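Local structure of Two-component system sensor histidine kinase (3OTT) at residues 275-283 with 294-302; 338-346 with 372-380. The protein probably acts as a membrane sensor histidine kinase that passes phosphate from ATP to protein histidine, this extracellular part being its apparent saccharide-sensing region. All coordinates share one frame; numbering follows the deposited sequence.

Contact 1 of 2, residues 275-283 with 294-302; sequences SLTNNIIWN and LGTDYGISL
Thr277 pushes its side chain into the turn at 296-299, and both branches find a partner there. With OG1 anti to the backbone N (chi1 -169°), the hydroxyl lies 2.9 Å from Tyr298 O and also pairs with Tyr16 OH, while the methyl CG2 packs 3.3 Å from Thr296 OG1. The backbone N-H of Thr277 bonds to Ser301 OG, which is also hydrogen-bonded to Asn14 OD1 on strand 13-15.

Thr296 OG1 accepts from Tyr298 N, making an ST turn, and donates to Gly299 O at 2.8 Å from above the carbonyl plane; Thr296 N reaches the same oxygen.

On the other flank, Asp297 N bonds in the carbonyl plane to Ile280 O at 3.1 Å and only weakly to Asn278 OD1, which closes an Asx turn by accepting from Ile280 N. Its carboxylate takes the indole N-H: Trp282 NE1 to Asp297 OD1 is 2.9 Å and fairly straight (159°), with the oxygen in the indole plane, though the N-H comes to its anti side about 25° out of the carboxylate plane. Gly295 O takes the N-H of Asn283 and, weakly, that of Trp282, so two residues stand opposite one in a classic beta bulge.

The hairpin of strands 281-286 and 292-296 starts one antiparallel propeller blade; strand 300-303 follows, N-terminal strand 13-15 completes the sheet, and Ile300 and Asn283 pack on strand 24-29 of the next blade.

Contact 2 of 2, residues 338-346 with 372-380; sequences WFGGANGLI and HNRIRHIYE
Ile378 drives its CD1 methyl into the strand pair 337-341 and 344-348, meeting Leu345 CD1 at 3.6 Å and lying 3.3 Å from Trp338 O. Beside it Ile375 fits over Gly340, Gly341 and Gly344, its CG1 3.6 Å from Gly344 O. This is the tight part: a side chain on Gly340 would run into Ile375 CG1 and Leu345 CD1. Two backbone bonds close the seam, a nearly straight one (176°) from Ile375 N to Gly341 O and another from Gly344 N to Asn373 O.

Toward the turn the fit loosens. The amides of Asn343 and Asn373 lie side by side, planes almost perpendicular, bridged by a water that donates to Asn343 OD1 (2.7 Å) and accepts from Asn373 ND2 (2.8 Å); Asn343 ND2 is hydrogen-bonded to Gly323 O. Asn373 OD1 holds Met363 N, so an alanine in its place would probably leave that N-H without this acceptor and the water without one amide. Ala342 CA lies over one face of the Arg374 guanidinium, toward its rim; NH2 goes on to salt bridges with Asp72 and Asp113 of the second subunit, and NH1 hydrogen-bonds its Gln129.

Such apolar interlocking of successive blades is typical of a beta-propeller.

In the fold
The two contacts sit on opposite sides of the chain's centre, their centres 49 Å apart and their nearest atoms about 28 Å apart, and they share no sheet. They follow in series along the chain. Contact 1 lies within a single blade, the seventh of the first propeller, which is sealed by the N-terminal strand 13-15. Contact 2 joins two blades of the second propeller, 326-361 and 375-410; that ring is closed by strand 310-313 pairing with 618-623. So one contact belongs to the closure of a ring and the other to the seam between blades, and contact 2 alone is touched by the second subunit. The beta-sandwich region from strand 637-643 onward follows both propellers.

Contact 1 of 2, residues 275-283 with 294-302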
ATOM      1  N   SER B 275      39.725  -6.818   4.926  1.00 23.18           N
ATOM      2  CA  SER B 275      39.034  -7.066   6.193  1.00 20.79           C
ATOM      3  C   SER B 275      38.399  -5.784   6.669  1.00 20.18           C
ATOM      4  O   SER B 275      38.629  -4.708   6.088  1.00 20.56           O
ATOM      5  CB  SER B 275      39.977  -7.588   7.276  1.00 20.79           C
ATOM      6  OG  SER B 275      40.844  -6.555   7.645  1.00 18.90           O
ATOM      7  N   LEU B 276      37.583  -5.902   7.709  1.00 18.82           N
ATOM      8  CA  LEU B 276      36.912  -4.763   8.307  1.00 17.62           C
ATOM      9  C   LEU B 276      37.987  -3.728   8.520  1.00 17.18           C
ATOM     10  O   LEU B 276      39.027  -4.066   9.049  1.00 17.61           O
ATOM     11  CB  LEU B 276      36.337  -5.145   9.665  1.00 16.25           C
ATOM     12  CG  LEU B 276      35.752  -4.025  10.501  1.00 14.89           C
ATOM     13  CD1 LEU B 276      34.578  -3.428   9.836  1.00 10.69           C
ATOM     14  CD2 LEU B 276      35.387  -4.585  11.954  1.00 13.57           C
ATOM     15  N   THR B 277      37.713  -2.487   8.130  1.00 16.41           N
ATOM     16  CA  THR B 277      38.733  -1.412   8.125  1.00 16.55           C
ATOM     17  C   THR B 277      39.189  -1.025   9.540  1.00 16.94           C
ATOM     18  O   THR B 277      40.370  -0.779   9.776  1.00 17.18           O
ATOM     19  CB  THR B 277      38.204  -0.139   7.378  1.00 16.22           C
ATOM     20  OG1 THR B 277      39.281   0.758   7.171  1.00 18.40           O
ATOM     21  CG2 THR B 277      37.110   0.601   8.156  1.00 13.81           C
ATOM     22  N   ASN B 278      38.254  -0.986  10.494  1.00 16.45           N
ATOM     23  CA  ASN B 278      38.625  -0.686  11.876  1.00 16.59           C
ATOM     24  C   ASN B 278      37.597  -1.357  12.802  1.00 16.21           C
ATOM     25  O   ASN B 278      36.453  -1.570  12.390  1.00 14.66           O
ATOM     26  CB  ASN B 278      38.640   0.848  12.048  1.00 15.30           C
ATOM     27  CG  ASN B 278      38.965   1.289  13.458  1.00 19.29           C
ATOM     28  OD1 ASN B 278      38.066   1.619  14.228  1.00 21.42           O
ATOM     29  ND2 ASN B 278      40.249   1.379  13.778  1.00 13.84           N
ATOM     30  N   ASN B 279      37.986  -1.605  14.050  1.00 16.99           N
ATOM     31  CA  ASN B 279      37.224  -2.446  15.008  1.00 17.07           C
ATOM     32  C   ASN B 279      36.179  -1.619  15.746  1.00 17.97           C
ATOM     33  O   ASN B 279      35.278  -2.187  16.398  1.00 19.22           O
ATOM     34  CB  ASN B 279      38.166  -3.132  16.038  1.00 15.05           C
ATOM     35  CG  ASN B 279      38.848  -4.393  15.483  1.00 18.47           C
ATOM     36  OD1 ASN B 279      38.417  -4.968  14.475  1.00 18.07           O
ATOM     37  ND2 ASN B 279      39.936  -4.808  16.119  1.00 15.08           N
ATOM     38  N   ILE B 280      36.314  -0.290  15.716  1.00 17.91           N
ATOM     39  CA  ILE B 280      35.357   0.496  16.411  1.00 18.30           C
ATOM     40  C   ILE B 280      34.248   0.917  15.486  1.00 19.15           C
ATOM     41  O   ILE B 280      34.461   1.802  14.640  1.00 19.76           O
ATOM     42  CB  ILE B 280      35.938   1.717  17.137  1.00 19.12           C
ATOM     43  CG1 ILE B 280      36.886   1.282  18.276  1.00 19.49           C
ATOM     44  CG2 ILE B 280      34.764   2.545  17.732  1.00 16.98           C
ATOM     45  CD1 ILE B 280      38.061   2.256  18.566  1.00 18.22           C
ATOM     46  N   ILE B 281      33.046   0.354  15.677  1.00 18.52           N
ATOM     47  CA  ILE B 281      31.944   0.602  14.732  1.00 18.39           C
ATOM     48  C   ILE B 281      30.867   1.558  15.272  1.00 19.50           C
ATOM     49  O   ILE B 281      29.967   1.129  16.016  1.00 21.00           O
ATOM     50  CB  ILE B 281      31.305  -0.733  14.270  1.00 17.69           C
ATOM     51  CG1 ILE B 281      32.340  -1.596  13.534  1.00 18.74           C
ATOM     52  CG2 ILE B 281      30.144  -0.494  13.298  1.00 16.71           C
ATOM     53  CD1 ILE B 281      32.004  -3.088  13.531  1.00 17.64           C
ATOM     54  N   TRP B 282      30.943   2.829  14.870  1.00 18.94           N
ATOM     55  CA  TRP B 282      30.032   3.914  15.308  1.00 18.76           C
ATOM     56  C   TRP B 282      28.630   3.828  14.761  1.00 18.19           C
ATOM     57  O   TRP B 282      27.726   4.241  15.443  1.00 18.63           O
ATOM     58  CB  TRP B 282      30.564   5.322  14.976  1.00 17.82           C
ATOM     59  CG  TRP B 282      31.874   5.630  15.654  1.00 22.12           C
ATOM     60  CD1 TRP B 282      33.120   5.719  15.055  1.00 21.61           C
ATOM     61  CD2 TRP B 282      32.098   5.784  17.057  1.00 21.62           C
ATOM     62  NE1 TRP B 282      34.062   5.977  15.997  1.00 20.30           N
ATOM     63  CE2 TRP B 282      33.468   6.019  17.233  1.00 20.61           C
ATOM     64  CE3 TRP B 282      31.253   5.780  18.185  1.00 27.83           C
ATOM     65  CZ2 TRP B 282      34.040   6.254  18.485  1.00 21.76           C
ATOM     66  CZ3 TRP B 282      31.839   6.006  19.470  1.00 28.83           C
ATOM     67  CH2 TRP B 282      33.215   6.243  19.588  1.00 27.21           C
ATOM     68  N   ASN B 283      28.452   3.314  13.538  1.00 17.75           N
ATOM     69  CA  ASN B 283      27.142   3.265  12.878  1.00 16.22           C
ATOM     70  C   ASN B 283      27.095   2.191  11.818  1.00 15.24           C
ATOM     71  O   ASN B 283      28.098   1.929  11.134  1.00 15.46           O
ATOM     72  CB  ASN B 283      26.760   4.659  12.260  1.00 17.60           C
ATOM     73  CG  ASN B 283      25.266   4.775  11.940  1.00 20.83           C
ATOM     74  OD1 ASN B 283      24.840   4.616  10.756  1.00 26.27           O
ATOM     75  ND2 ASN B 283      24.448   5.022  12.978  1.00 17.52           N
ATOM     76  N   LEU B 294      29.326   0.262   7.123  1.00 10.92           N
ATOM     77  CA  LEU B 294      29.876   0.342   8.504  1.00 12.25           C
ATOM     78  C   LEU B 294      30.793   1.531   8.593  1.00 12.58           C
ATOM     79  O   LEU B 294      31.792   1.630   7.857  1.00 12.15           O
ATOM     80  CB  LEU B 294      30.683  -0.920   8.898  1.00 13.08           C
ATOM     81  CG  LEU B 294      30.011  -2.228   8.481  1.00 16.19           C
ATOM     82  CD1 LEU B 294      31.047  -3.369   8.384  1.00 19.71           C
ATOM     83  CD2 LEU B 294      28.950  -2.550   9.559  1.00 19.00           C
ATOM     84  N   GLY B 295      30.455   2.420   9.525  1.00 13.20           N
ATOM     85  CA  GLY B 295      31.233   3.621   9.786  1.00 13.70           C
ATOM     86  C   GLY B 295      32.015   3.440  11.071  1.00 15.91           C
ATOM     87  O   GLY B 295      31.422   3.179  12.184  1.00 15.66           O
ATOM     88  N   THR B 296      33.325   3.643  10.934  1.00 15.40           N
ATOM     89  CA  THR B 296      34.238   3.242  11.920  1.00 14.28           C
ATOM     90  C   THR B 296      35.141   4.411  12.276  1.00 15.54           C
ATOM     91  O   THR B 296      35.006   5.524  11.758  1.00 14.07           O
ATOM     92  CB  THR B 296      35.090   2.074  11.448  1.00 14.63           C
ATOM     93  OG1 THR B 296      36.094   2.592  10.582  1.00 20.16           O
ATOM     94  CG2 THR B 296      34.281   1.027  10.660  1.00 12.27           C
ATOM     95  N   ASP B 297      36.027   4.134  13.230  1.00 15.71           N
ATOM     96  CA  ASP B 297      36.977   5.063  13.692  1.00 18.44           C
ATOM     97  C   ASP B 297      38.076   5.280  12.644  1.00 19.39           C
ATOM     98  O   ASP B 297      38.870   6.175  12.801  1.00 20.46           O
ATOM     99  CB  ASP B 297      37.618   4.536  14.991  1.00 20.65           C
ATOM    100  CG  ASP B 297      37.818   5.626  16.002  1.00 20.06           C
ATOM    101  OD1 ASP B 297      36.889   6.433  16.181  1.00 19.12           O
ATOM    102  OD2 ASP B 297      38.903   5.680  16.613  1.00 30.64           O
ATOM    103  N   TYR B 298      38.079   4.499  11.559  1.00 19.24           N
ATOM    104  CA  TYR B 298      38.973   4.773  10.458  1.00 20.08           C
ATOM    105  C   TYR B 298      38.396   4.311   9.104  1.00 18.84           C
ATOM    106  O   TYR B 298      38.670   3.189   8.644  1.00 19.69           O
ATOM    107  CB  TYR B 298      40.385   4.242  10.758  1.00 21.69           C
ATOM    108  CG  TYR B 298      41.432   4.553   9.673  1.00 28.40           C
ATOM    109  CD1 TYR B 298      41.889   5.847   9.456  1.00 32.21           C
ATOM    110  CD2 TYR B 298      41.940   3.531   8.862  1.00 31.72           C
ATOM    111  CE1 TYR B 298      42.808   6.117   8.441  1.00 38.42           C
ATOM    112  CE2 TYR B 298      42.875   3.784   7.887  1.00 36.36           C
ATOM    113  CZ  TYR B 298      43.296   5.071   7.681  1.00 38.95           C
ATOM    114  OH  TYR B 298      44.212   5.294   6.708  1.00 45.94           O
ATOM    115  N   GLY B 299      37.625   5.176   8.447  1.00 16.28           N
ATOM    116  CA  GLY B 299      37.032   4.833   7.151  1.00 15.43           C
ATOM    117  C   GLY B 299      35.707   4.056   7.240  1.00 14.67           C
ATOM    118  O   GLY B 299      35.123   3.873   8.329  1.00 14.73           O
ATOM    119  N   ILE B 300      35.326   3.477   6.112  1.00 14.80           N
ATOM    120  CA  ILE B 300      34.056   2.828   5.886  1.00 14.03           C
ATOM    121  C   ILE B 300      34.328   1.475   5.303  1.00 14.49           C
ATOM    122  O   ILE B 300      35.163   1.321   4.440  1.00 15.62           O
ATOM    123  CB  ILE B 300      33.246   3.655   4.847  1.00 13.71           C
ATOM    124  CG1 ILE B 300      32.723   4.911   5.483  1.00 13.28           C
ATOM    125  CG2 ILE B 300      32.101   2.867   4.197  1.00 14.08           C
ATOM    126  CD1 ILE B 300      32.428   6.017   4.471  1.00 18.75           C
ATOM    127  N   SER B 301      33.595   0.486   5.782  1.00 15.22           N
ATOM    128  CA  SER B 301      33.636  -0.832   5.244  1.00 16.12           C
ATOM    129  C   SER B 301      32.288  -1.086   4.624  1.00 15.82           C
ATOM    130  O   SER B 301      31.221  -0.910   5.264  1.00 15.37           O
ATOM    131  CB  SER B 301      33.904  -1.833   6.378  1.00 17.45           C
ATOM    132  OG  SER B 301      35.273  -2.177   6.486  1.00 18.75           O
ATOM    133  N   LEU B 302      32.288  -1.462   3.357  1.00 17.28           N
ATOM    134  CA  LEU B 302      31.006  -1.622   2.662  1.00 17.96           C
ATOM    135  C   LEU B 302      30.844  -3.096   2.387  1.00 19.02           C
ATOM    136  O   LEU B 302      31.733  -3.720   1.820  1.00 20.59           O
ATOM    137  CB  LEU B 302      31.021  -0.838   1.349  1.00 17.16           C
ATOM    138  CG  LEU B 302      29.982  -1.209   0.262  1.00 17.72           C
ATOM    139  CD1 LEU B 302      28.576  -1.144   0.792  1.00 13.79           C
ATOM    140  CD2 LEU B 302      30.120  -0.272  -0.984  1.00 18.45           C
TER

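Contact 2 of 2, residues 338-346 with 372-380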
ATOM      1  N   TRP B 338       2.834  -8.369 -19.625  1.00 16.66           N
ATOM      2  CA  TRP B 338       1.534  -8.805 -19.182  1.00 15.79           C
ATOM      3  C   TRP B 338       1.744  -9.971 -18.222  1.00 15.20           C
ATOM      4  O   TRP B 338       2.060 -11.093 -18.656  1.00 12.30           O
ATOM      5  CB  TRP B 338       0.710  -9.306 -20.350  1.00 16.53           C
ATOM      6  CG  TRP B 338       0.285  -8.277 -21.350  1.00 16.27           C
ATOM      7  CD1 TRP B 338       0.896  -7.966 -22.541  1.00 15.19           C
ATOM      8  CD2 TRP B 338      -0.893  -7.481 -21.286  1.00 15.64           C
ATOM      9  NE1 TRP B 338       0.187  -6.987 -23.200  1.00 11.72           N
ATOM     10  CE2 TRP B 338      -0.914  -6.669 -22.446  1.00 14.79           C
ATOM     11  CE3 TRP B 338      -1.909  -7.335 -20.333  1.00 12.18           C
ATOM     12  CZ2 TRP B 338      -1.964  -5.790 -22.713  1.00 14.34           C
ATOM     13  CZ3 TRP B 338      -2.900  -6.461 -20.575  1.00 13.08           C
ATOM     14  CH2 TRP B 338      -2.944  -5.708 -21.773  1.00 14.71           C
ATOM     15  N   PHE B 339       1.563  -9.669 -16.933  1.00 14.20           N
ATOM     16  CA  PHE B 339       1.820 -10.590 -15.853  1.00 14.38           C
ATOM     17  C   PHE B 339       0.476 -10.783 -15.135  1.00 13.81           C
ATOM     18  O   PHE B 339      -0.086  -9.834 -14.539  1.00 11.88           O
ATOM     19  CB  PHE B 339       2.806  -9.957 -14.904  1.00 15.19           C
ATOM     20  CG  PHE B 339       4.244 -10.048 -15.351  1.00 19.12           C
ATOM     21  CD1 PHE B 339       4.575 -10.230 -16.694  1.00 15.63           C
ATOM     22  CD2 PHE B 339       5.273  -9.925 -14.409  1.00 19.68           C
ATOM     23  CE1 PHE B 339       5.889 -10.322 -17.086  1.00 18.17           C
ATOM     24  CE2 PHE B 339       6.596 -10.006 -14.793  1.00 22.90           C
ATOM     25  CZ  PHE B 339       6.902 -10.213 -16.170  1.00 20.62           C
ATOM     26  N   GLY B 340      -0.043 -12.009 -15.212  1.00 13.44           N
ATOM     27  CA  GLY B 340      -1.386 -12.326 -14.661  1.00 13.03           C
ATOM     28  C   GLY B 340      -1.356 -13.633 -13.875  1.00 13.85           C
ATOM     29  O   GLY B 340      -0.411 -14.455 -13.984  1.00 13.09           O
ATOM     30  N   GLY B 341      -2.401 -13.848 -13.104  1.00 12.90           N
ATOM     31  CA  GLY B 341      -2.533 -15.084 -12.351  1.00 14.33           C
ATOM     32  C   GLY B 341      -3.851 -15.155 -11.621  1.00 13.58           C
ATOM     33  O   GLY B 341      -4.863 -14.882 -12.197  1.00 14.84           O
ATOM     34  N   ALA B 342      -3.819 -15.436 -10.334  1.00 14.88           N
ATOM     35  CA  ALA B 342      -5.042 -15.674  -9.544  1.00 15.22           C
ATOM     36  C   ALA B 342      -5.843 -14.415  -9.432  1.00 16.45           C
ATOM     37  O   ALA B 342      -7.049 -14.469  -9.410  1.00 17.77           O
ATOM     38  CB  ALA B 342      -4.676 -16.147  -8.135  1.00 15.47           C
ATOM     39  N   ASN B 343      -5.184 -13.266  -9.285  1.00 16.70           N
ATOM     40  CA  ASN B 343      -5.914 -12.043  -8.960  1.00 16.79           C
ATOM     41  C   ASN B 343      -5.877 -11.016 -10.077  1.00 16.86           C
ATOM     42  O   ASN B 343      -5.554  -9.844  -9.813  1.00 18.18           O
ATOM     43  CB  ASN B 343      -5.345 -11.385  -7.683  1.00 17.07           C
ATOM     44  CG  ASN B 343      -6.310 -10.298  -7.087  1.00 20.67           C
ATOM     45  OD1 ASN B 343      -7.543 -10.318  -7.322  1.00 18.46           O
ATOM     46  ND2 ASN B 343      -5.737  -9.343  -6.332  1.00 19.23           N
ATOM     47  N   GLY B 344      -6.179 -11.428 -11.312  1.00 15.66           N
ATOM     48  CA  GLY B 344      -6.236 -10.465 -12.425  1.00 15.89           C
ATOM     49  C   GLY B 344      -4.937 -10.282 -13.217  1.00 16.66           C
ATOM     50  O   GLY B 344      -3.959 -11.041 -13.064  1.00 17.46           O
ATOM     51  N   LEU B 345      -4.898  -9.260 -14.059  1.00 16.28           N
ATOM     52  CA  LEU B 345      -3.853  -9.159 -15.068  1.00 15.40           C
ATOM     53  C   LEU B 345      -3.274  -7.748 -15.110  1.00 14.78           C
ATOM     54  O   LEU B 345      -3.999  -6.772 -15.291  1.00 14.47           O
ATOM     55  CB  LEU B 345      -4.443  -9.537 -16.446  1.00 14.66           C
ATOM     56  CG  LEU B 345      -3.605  -9.440 -17.727  1.00 16.87           C
ATOM     57  CD1 LEU B 345      -2.464 -10.447 -17.810  1.00 13.38           C
ATOM     58  CD2 LEU B 345      -4.496  -9.555 -19.017  1.00 16.48           C
ATOM     59  N   ILE B 346      -1.959  -7.663 -15.032  1.00 14.00           N
ATOM     60  CA  ILE B 346      -1.298  -6.391 -14.940  1.00 15.63           C
ATOM     61  C   ILE B 346      -0.502  -6.117 -16.222  1.00 17.28           C
ATOM     62  O   ILE B 346       0.341  -6.957 -16.605  1.00 15.08           O
ATOM     63  CB  ILE B 346      -0.391  -6.334 -13.719  1.00 16.00           C
ATOM     64  CG1 ILE B 346      -1.156  -6.752 -12.453  1.00 16.12           C
ATOM     65  CG2 ILE B 346       0.239  -4.923 -13.544  1.00 17.97           C
ATOM     66  CD1 ILE B 346      -0.231  -7.014 -11.265  1.00 16.91           C
ATOM     67  N   HIS B 372     -13.321 -12.302 -15.358  1.00 20.90           N
ATOM     68  CA  HIS B 372     -12.889 -13.233 -14.274  1.00 18.50           C
ATOM     69  C   HIS B 372     -11.449 -12.917 -13.918  1.00 18.61           C
ATOM     70  O   HIS B 372     -10.647 -12.581 -14.798  1.00 16.84           O
ATOM     71  CB  HIS B 372     -12.931 -14.709 -14.713  1.00 17.35           C
ATOM     72  CG  HIS B 372     -13.134 -15.689 -13.597  1.00 17.25           C
ATOM     73  ND1 HIS B 372     -12.137 -16.050 -12.709  1.00 17.14           N
ATOM     74  CD2 HIS B 372     -14.225 -16.390 -13.222  1.00 20.13           C
ATOM     75  CE1 HIS B 372     -12.612 -16.912 -11.826  1.00 15.72           C
ATOM     76  NE2 HIS B 372     -13.875 -17.139 -12.112  1.00 18.88           N
ATOM     77  N   ASN B 373     -11.106 -13.059 -12.634  1.00 17.95           N
ATOM     78  CA  ASN B 373      -9.749 -12.791 -12.181  1.00 17.43           C
ATOM     79  C   ASN B 373      -8.698 -13.856 -12.530  1.00 16.48           C
ATOM     80  O   ASN B 373      -7.485 -13.547 -12.629  1.00 17.03           O
ATOM     81  CB  ASN B 373      -9.769 -12.566 -10.662  1.00 18.23           C
ATOM     82  CG  ASN B 373     -10.233 -11.174 -10.312  1.00 18.91           C
ATOM     83  OD1 ASN B 373     -10.217 -10.284 -11.152  1.00 20.34           O
ATOM     84  ND2 ASN B 373     -10.661 -10.984  -9.108  1.00 18.34           N
ATOM     85  N   ARG B 374      -9.137 -15.088 -12.683  1.00 14.04           N
ATOM     86  CA  ARG B 374      -8.205 -16.194 -12.802  1.00 13.61           C
ATOM     87  C   ARG B 374      -7.744 -16.330 -14.269  1.00 13.44           C
ATOM     88  O   ARG B 374      -8.500 -16.732 -15.136  1.00 13.74           O
ATOM     89  CB  ARG B 374      -8.831 -17.480 -12.243  1.00 12.97           C
ATOM     90  CG  ARG B 374      -7.895 -18.673 -12.105  1.00 12.31           C
ATOM     91  CD  ARG B 374      -8.371 -19.718 -11.043  1.00 14.70           C
ATOM     92  NE  ARG B 374      -8.444 -19.204  -9.685  1.00 12.39           N
ATOM     93  CZ  ARG B 374      -7.422 -19.116  -8.833  1.00 15.18           C
ATOM     94  NH1 ARG B 374      -6.169 -19.547  -9.151  1.00 14.37           N
ATOM     95  NH2 ARG B 374      -7.652 -18.614  -7.636  1.00  9.92           N
ATOM     96  N   ILE B 375      -6.510 -15.924 -14.520  1.00 13.57           N
ATOM     97  CA  ILE B 375      -5.909 -15.883 -15.833  1.00 13.50           C
ATOM     98  C   ILE B 375      -5.195 -17.210 -15.966  1.00 13.52           C
ATOM     99  O   ILE B 375      -4.516 -17.662 -15.005  1.00 13.84           O
ATOM    100  CB  ILE B 375      -4.814 -14.784 -15.890  1.00 14.02           C
ATOM    101  CG1 ILE B 375      -5.367 -13.406 -15.435  1.00 13.75           C
ATOM    102  CG2 ILE B 375      -4.245 -14.711 -17.316  1.00 14.27           C
ATOM    103  CD1 ILE B 375      -6.617 -13.043 -16.117  1.00 12.55           C
ATOM    104  N   ARG B 376      -5.348 -17.852 -17.120  1.00 13.73           N
ATOM    105  CA  ARG B 376      -4.743 -19.174 -17.353  1.00 14.39           C
ATOM    106  C   ARG B 376      -3.760 -19.169 -18.543  1.00 14.52           C
ATOM    107  O   ARG B 376      -2.888 -20.005 -18.620  1.00 15.06           O
ATOM    108  CB  ARG B 376      -5.824 -20.259 -17.484  1.00 15.83           C
ATOM    109  CG  ARG B 376      -6.987 -20.103 -16.503  1.00 16.41           C
ATOM    110  CD  ARG B 376      -7.796 -21.318 -16.213  1.00 16.53           C
ATOM    111  NE  ARG B 376      -6.998 -22.140 -15.398  1.00 22.10           N
ATOM    112  CZ  ARG B 376      -7.236 -22.591 -14.165  1.00 17.10           C
ATOM    113  NH1 ARG B 376      -8.360 -22.365 -13.457  1.00 10.43           N
ATOM    114  NH2 ARG B 376      -6.263 -23.332 -13.678  1.00 14.38           N
ATOM    115  N   HIS B 377      -3.843 -18.177 -19.414  1.00 14.17           N
ATOM    116  CA  HIS B 377      -2.943 -18.128 -20.546  1.00 15.02           C
ATOM    117  C   HIS B 377      -3.038 -16.801 -21.260  1.00 14.80           C
ATOM    118  O   HIS B 377      -4.125 -16.213 -21.344  1.00 14.79           O
ATOM    119  CB  HIS B 377      -3.146 -19.280 -21.534  1.00 14.76           C
ATOM    120  CG  HIS B 377      -1.967 -19.509 -22.431  1.00 16.04           C
ATOM    121  ND1 HIS B 377      -2.079 -19.617 -23.805  1.00 20.65           N
ATOM    122  CD2 HIS B 377      -0.644 -19.598 -22.155  1.00 15.81           C
ATOM    123  CE1 HIS B 377      -0.876 -19.809 -24.326  1.00 20.20           C
ATOM    124  NE2 HIS B 377       0.010 -19.809 -23.339  1.00 20.04           N
ATOM    125  N   ILE B 378      -1.874 -16.308 -21.677  1.00 14.54           N
ATOM    126  CA  ILE B 378      -1.754 -15.091 -22.456  1.00 15.84           C
ATOM    127  C   ILE B 378      -1.057 -15.433 -23.801  1.00 16.50           C
ATOM    128  O   ILE B 378      -0.008 -16.100 -23.818  1.00 17.36           O
ATOM    129  CB  ILE B 378      -0.958 -14.010 -21.676  1.00 15.66           C
ATOM    130  CG1 ILE B 378      -1.501 -13.891 -20.257  1.00 16.31           C
ATOM    131  CG2 ILE B 378      -1.014 -12.635 -22.428  1.00 15.21           C
ATOM    132  CD1 ILE B 378      -0.545 -13.068 -19.266  1.00 17.08           C
ATOM    133  N   TYR B 379      -1.615 -14.948 -24.915  1.00 16.69           N
ATOM    134  CA  TYR B 379      -1.168 -15.295 -26.228  1.00 15.58           C
ATOM    135  C   TYR B 379      -1.300 -14.126 -27.209  1.00 17.85           C
ATOM    136  O   TYR B 379      -2.304 -13.397 -27.250  1.00 19.32           O
ATOM    137  CB  TYR B 379      -1.998 -16.461 -26.709  1.00 16.33           C
ATOM    138  CG  TYR B 379      -1.757 -16.883 -28.142  1.00 16.16           C
ATOM    139  CD1 TYR B 379      -0.567 -17.535 -28.505  1.00 16.28           C
ATOM    140  CD2 TYR B 379      -2.708 -16.646 -29.106  1.00 14.57           C
ATOM    141  CE1 TYR B 379      -0.325 -17.925 -29.809  1.00 15.39           C
ATOM    142  CE2 TYR B 379      -2.488 -17.030 -30.428  1.00 18.89           C
ATOM    143  CZ  TYR B 379      -1.291 -17.676 -30.763  1.00 17.51           C
ATOM    144  OH  TYR B 379      -1.077 -18.087 -32.032  1.00 15.46           O
ATOM    145  N   GLU B 380      -0.289 -13.952 -28.035  1.00 17.05           N
ATOM    146  CA  GLU B 380      -0.398 -12.981 -29.120  1.00 18.68           C
ATOM    147  C   GLU B 380      -0.522 -13.712 -30.449  1.00 17.76           C
ATOM    148  O   GLU B 380       0.312 -14.575 -30.749  1.00 17.88           O
ATOM    149  CB  GLU B 380       0.852 -12.060 -29.131  1.00 19.12           C
ATOM    150  CG  GLU B 380       0.667 -10.904 -30.050  1.00 22.33           C
ATOM    151  CD  GLU B 380       1.836  -9.924 -30.115  1.00 27.26           C
ATOM    152  OE1 GLU B 380       2.671  -9.784 -29.176  1.00 29.61           O
ATOM    153  OE2 GLU B 380       1.883  -9.236 -31.120  1.00 27.73           O
TER
HETATM  154  O   HOH W   1      -9.447 -12.200  -6.896  1.00  3.59           O